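Local coordinates for protein AvrL567-D (PDB 2QVT) that is an avirulence protein of the flax rust fungus, of unknown biochemical function, that probably takes part in determining which flax resistance is triggered, at residues F82-A87 / R98-V103. Numbering follows the deposited sequence.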
ATOM      1  N   PHE A  82     -10.540  -5.565  -0.594  1.00 25.26           N
ATOM      2  CA  PHE A  82     -10.186  -4.185  -0.782  1.00 25.30           C
ATOM      3  C   PHE A  82      -9.089  -4.216  -1.803  1.00 25.45           C
ATOM      4  O   PHE A  82      -8.173  -5.023  -1.707  1.00 26.17           O
ATOM      5  CB  PHE A  82      -9.689  -3.489   0.517  1.00 23.46           C
ATOM      6  CG  PHE A  82     -10.660  -3.571   1.659  1.00 23.66           C
ATOM      7  CD1 PHE A  82     -11.417  -2.471   2.035  1.00 22.01           C
ATOM      8  CD2 PHE A  82     -10.825  -4.765   2.361  1.00 23.89           C
ATOM      9  CE1 PHE A  82     -12.361  -2.574   3.101  1.00 22.26           C
ATOM     10  CE2 PHE A  82     -11.758  -4.870   3.434  1.00 24.05           C
ATOM     11  CZ  PHE A  82     -12.531  -3.785   3.777  1.00 19.54           C
ATOM     12  N   CYS A  83      -9.203  -3.294  -2.755  1.00 25.26           N
ATOM     13  CA  CYS A  83      -8.153  -2.958  -3.677  1.00 25.20           C
ATOM     14  C   CYS A  83      -7.224  -1.970  -2.997  1.00 24.30           C
ATOM     15  O   CYS A  83      -7.669  -1.056  -2.291  1.00 23.50           O
ATOM     16  CB  CYS A  83      -8.791  -2.314  -4.894  1.00 26.30           C
ATOM     17  SG  CYS A  83      -7.951  -2.707  -6.417  1.00 27.45           S
ATOM     18  N   VAL A  84      -5.929  -2.198  -3.141  1.00 23.78           N
ATOM     19  CA  VAL A  84      -4.941  -1.262  -2.624  1.00 23.38           C
ATOM     20  C   VAL A  84      -4.531  -0.397  -3.806  1.00 22.80           C
ATOM     21  O   VAL A  84      -3.812  -0.849  -4.676  1.00 23.48           O
ATOM     22  CB  VAL A  84      -3.669  -1.940  -2.080  1.00 23.14           C
ATOM     23  CG1 VAL A  84      -2.733  -0.868  -1.482  1.00 22.81           C
ATOM     24  CG2 VAL A  84      -4.018  -3.013  -1.056  1.00 23.72           C
ATOM     25  N   HIS A  85      -5.030   0.824  -3.835  1.00 21.67           N
ATOM     26  CA  HIS A  85      -4.670   1.790  -4.852  1.00 21.41           C
ATOM     27  C   HIS A  85      -3.374   2.527  -4.477  1.00 21.48           C
ATOM     28  O   HIS A  85      -3.087   2.790  -3.301  1.00 20.24           O
ATOM     29  CB  HIS A  85      -5.820   2.817  -5.040  1.00 21.20           C
ATOM     30  CG  HIS A  85      -6.944   2.339  -5.915  1.00 21.42           C
ATOM     31  ND1 HIS A  85      -7.163   1.003  -6.203  1.00 24.86           N
ATOM     32  CD2 HIS A  85      -7.912   3.018  -6.560  1.00 22.06           C
ATOM     33  CE1 HIS A  85      -8.220   0.879  -6.987  1.00 22.50           C
ATOM     34  NE2 HIS A  85      -8.688   2.091  -7.225  1.00 27.82           N
ATOM     35  N   ILE A  86      -2.615   2.876  -5.510  1.00 20.96           N
ATOM     36  CA  ILE A  86      -1.399   3.597  -5.362  1.00 20.10           C
ATOM     37  C   ILE A  86      -1.346   4.663  -6.456  1.00 20.67           C
ATOM     38  O   ILE A  86      -1.649   4.388  -7.618  1.00 20.39           O
ATOM     39  CB  ILE A  86      -0.146   2.631  -5.445  1.00 21.48           C
ATOM     40  CG1 ILE A  86       1.149   3.397  -5.123  1.00 20.55           C
ATOM     41  CG2 ILE A  86      -0.113   1.825  -6.832  1.00 19.99           C
ATOM     42  CD1 ILE A  86       2.390   2.475  -4.799  1.00 16.60           C
ATOM     43  N   ALA A  87      -0.938   5.869  -6.062  1.00 19.44           N
ATOM     44  CA  ALA A  87      -0.639   6.944  -6.958  1.00 19.34           C
ATOM     45  C   ALA A  87       0.723   6.851  -7.689  1.00 19.57           C
ATOM     46  O   ALA A  87       1.726   6.329  -7.168  1.00 18.48           O
ATOM     47  CB  ALA A  87      -0.753   8.316  -6.159  1.00 18.90           C
ATOM     48  N   ARG A  98      -3.374   3.348  -9.626  1.00 24.66           N
ATOM     49  CA  ARG A  98      -2.989   2.022 -10.042  1.00 23.87           C
ATOM     50  C   ARG A  98      -3.327   1.128  -8.877  1.00 22.84           C
ATOM     51  O   ARG A  98      -3.650   1.574  -7.795  1.00 20.36           O
ATOM     52  CB  ARG A  98      -1.482   1.969 -10.328  1.00 23.10           C
ATOM     53  CG  ARG A  98      -0.985   1.853 -11.755  1.00 24.08           C
ATOM     54  CD  ARG A  98      -1.563   2.759 -12.865  1.00 28.08           C
ATOM     55  NE  ARG A  98      -1.472   4.212 -12.767  1.00 26.24           N
ATOM     56  CZ  ARG A  98      -1.095   5.052 -13.749  1.00 25.38           C
ATOM     57  NH1 ARG A  98      -0.658   4.618 -14.908  1.00 27.22           N
ATOM     58  NH2 ARG A  98      -1.138   6.364 -13.553  1.00 23.08           N
ATOM     59  N   THR A  99      -3.225  -0.161  -9.114  1.00 23.72           N
ATOM     60  CA  THR A  99      -3.466  -1.107  -8.037  1.00 23.70           C
ATOM     61  C   THR A  99      -2.215  -1.943  -7.665  1.00 23.13           C
ATOM     62  O   THR A  99      -1.364  -2.188  -8.528  1.00 22.51           O
ATOM     63  CB  THR A  99      -4.761  -1.921  -8.311  1.00 23.40           C
ATOM     64  OG1 THR A  99      -5.073  -2.702  -7.165  1.00 24.35           O
ATOM     65  CG2 THR A  99      -4.647  -2.791  -9.518  1.00 24.24           C
ATOM     66  N   LEU A 100      -2.058  -2.270  -6.365  1.00 23.27           N
ATOM     67  CA  LEU A 100      -1.036  -3.247  -5.899  1.00 22.88           C
ATOM     68  C   LEU A 100      -1.571  -4.705  -5.822  1.00 23.26           C
ATOM     69  O   LEU A 100      -0.800  -5.681  -5.617  1.00 22.89           O
ATOM     70  CB  LEU A 100      -0.319  -2.803  -4.569  1.00 22.04           C
ATOM     71  CG  LEU A 100       0.538  -1.483  -4.644  1.00 23.12           C
ATOM     72  CD1 LEU A 100       0.971  -0.903  -3.296  1.00 17.68           C
ATOM     73  CD2 LEU A 100       1.776  -1.572  -5.570  1.00 17.92           C
ATOM     74  N   GLY A 101      -2.872  -4.867  -6.011  1.00 22.89           N
ATOM     75  CA  GLY A 101      -3.481  -6.155  -5.706  1.00 23.96           C
ATOM     76  C   GLY A 101      -4.525  -5.950  -4.621  1.00 24.64           C
ATOM     77  O   GLY A 101      -4.946  -4.817  -4.364  1.00 23.83           O
ATOM     78  N   THR A 102      -4.973  -7.042  -4.011  1.00 25.36           N
ATOM     79  CA  THR A 102      -6.087  -6.943  -3.086  1.00 26.16           C
ATOM     80  C   THR A 102      -5.623  -7.424  -1.748  1.00 25.84           C
ATOM     81  O   THR A 102      -4.693  -8.207  -1.656  1.00 25.44           O
ATOM     82  CB  THR A 102      -7.372  -7.744  -3.532  1.00 25.93           C
ATOM     83  OG1 THR A 102      -7.009  -9.103  -3.759  1.00 30.73           O
ATOM     84  CG2 THR A 102      -8.033  -7.145  -4.820  1.00 26.79           C
ATOM     85  N   VAL A 103      -6.266  -6.905  -0.703  1.00 25.00           N
ATOM     86  CA  VAL A 103      -6.057  -7.409   0.613  1.00 24.83           C
ATOM     87  C   VAL A 103      -7.437  -7.843   1.126  1.00 26.23           C
ATOM     88  O   VAL A 103      -8.463  -7.436   0.577  1.00 26.43           O
ATOM     89  CB  VAL A 103      -5.335  -6.359   1.506  1.00 24.84           C
ATOM     90  CG1 VAL A 103      -3.888  -6.144   0.999  1.00 21.75           C
ATOM     91  CG2 VAL A 103      -6.100  -5.063   1.536  1.00 23.88           C
TER
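R98 and I86 form a hydrogen-bonded pair at one end of an antiparallel beta hairpin, strands 81-86 and 98-104, in which L100 and G101 together face V84 in a beta bulge, the register shifting by one residue between C83 and H85. Two backbone bonds define the pair, R98 N to I86 O at 2.8 Å and I86 N to R98 O; in the second the donor stands 36° above the carbonyl plane. R98 CB lies across I86 CG2, while its guanidinium turns away to the carbonyl of L96. T99 faces H85 as a non-hydrogen-bonded pair. T99 OG1 accepts from G101 N, closing a tentative ST turn, since OG1 sits too close to a neighbour for its place to be sure. At the bulge, V84 O receives L100 N at 2.8 Å, whereas V84 N donates to G101 O at 3.1 Å, nearly straight at 173°. With CG1 anti to the backbone N (chi1 -177°), V84 sends that methyl to L100 CD1, which also meets I86 CD1 at 4.0 Å. V84 and V103 touch F69, and L100 touches P67, on strand 67-71 of the other sheet. T102 resumes the regular register, facing C83 in a non-hydrogen-bonded pair; its CA makes a CA-H...O contact with F82 O at 3.2 Å, and its OG1 is hydrogen-bonded to H117. V103 exchanges two backbone bonds with F82; its CG1 meets V84 CG2 at 3.7 Å, while its carbonyl O lies at the in-plane edge of the F82 ring, 4.0 Å from CD2.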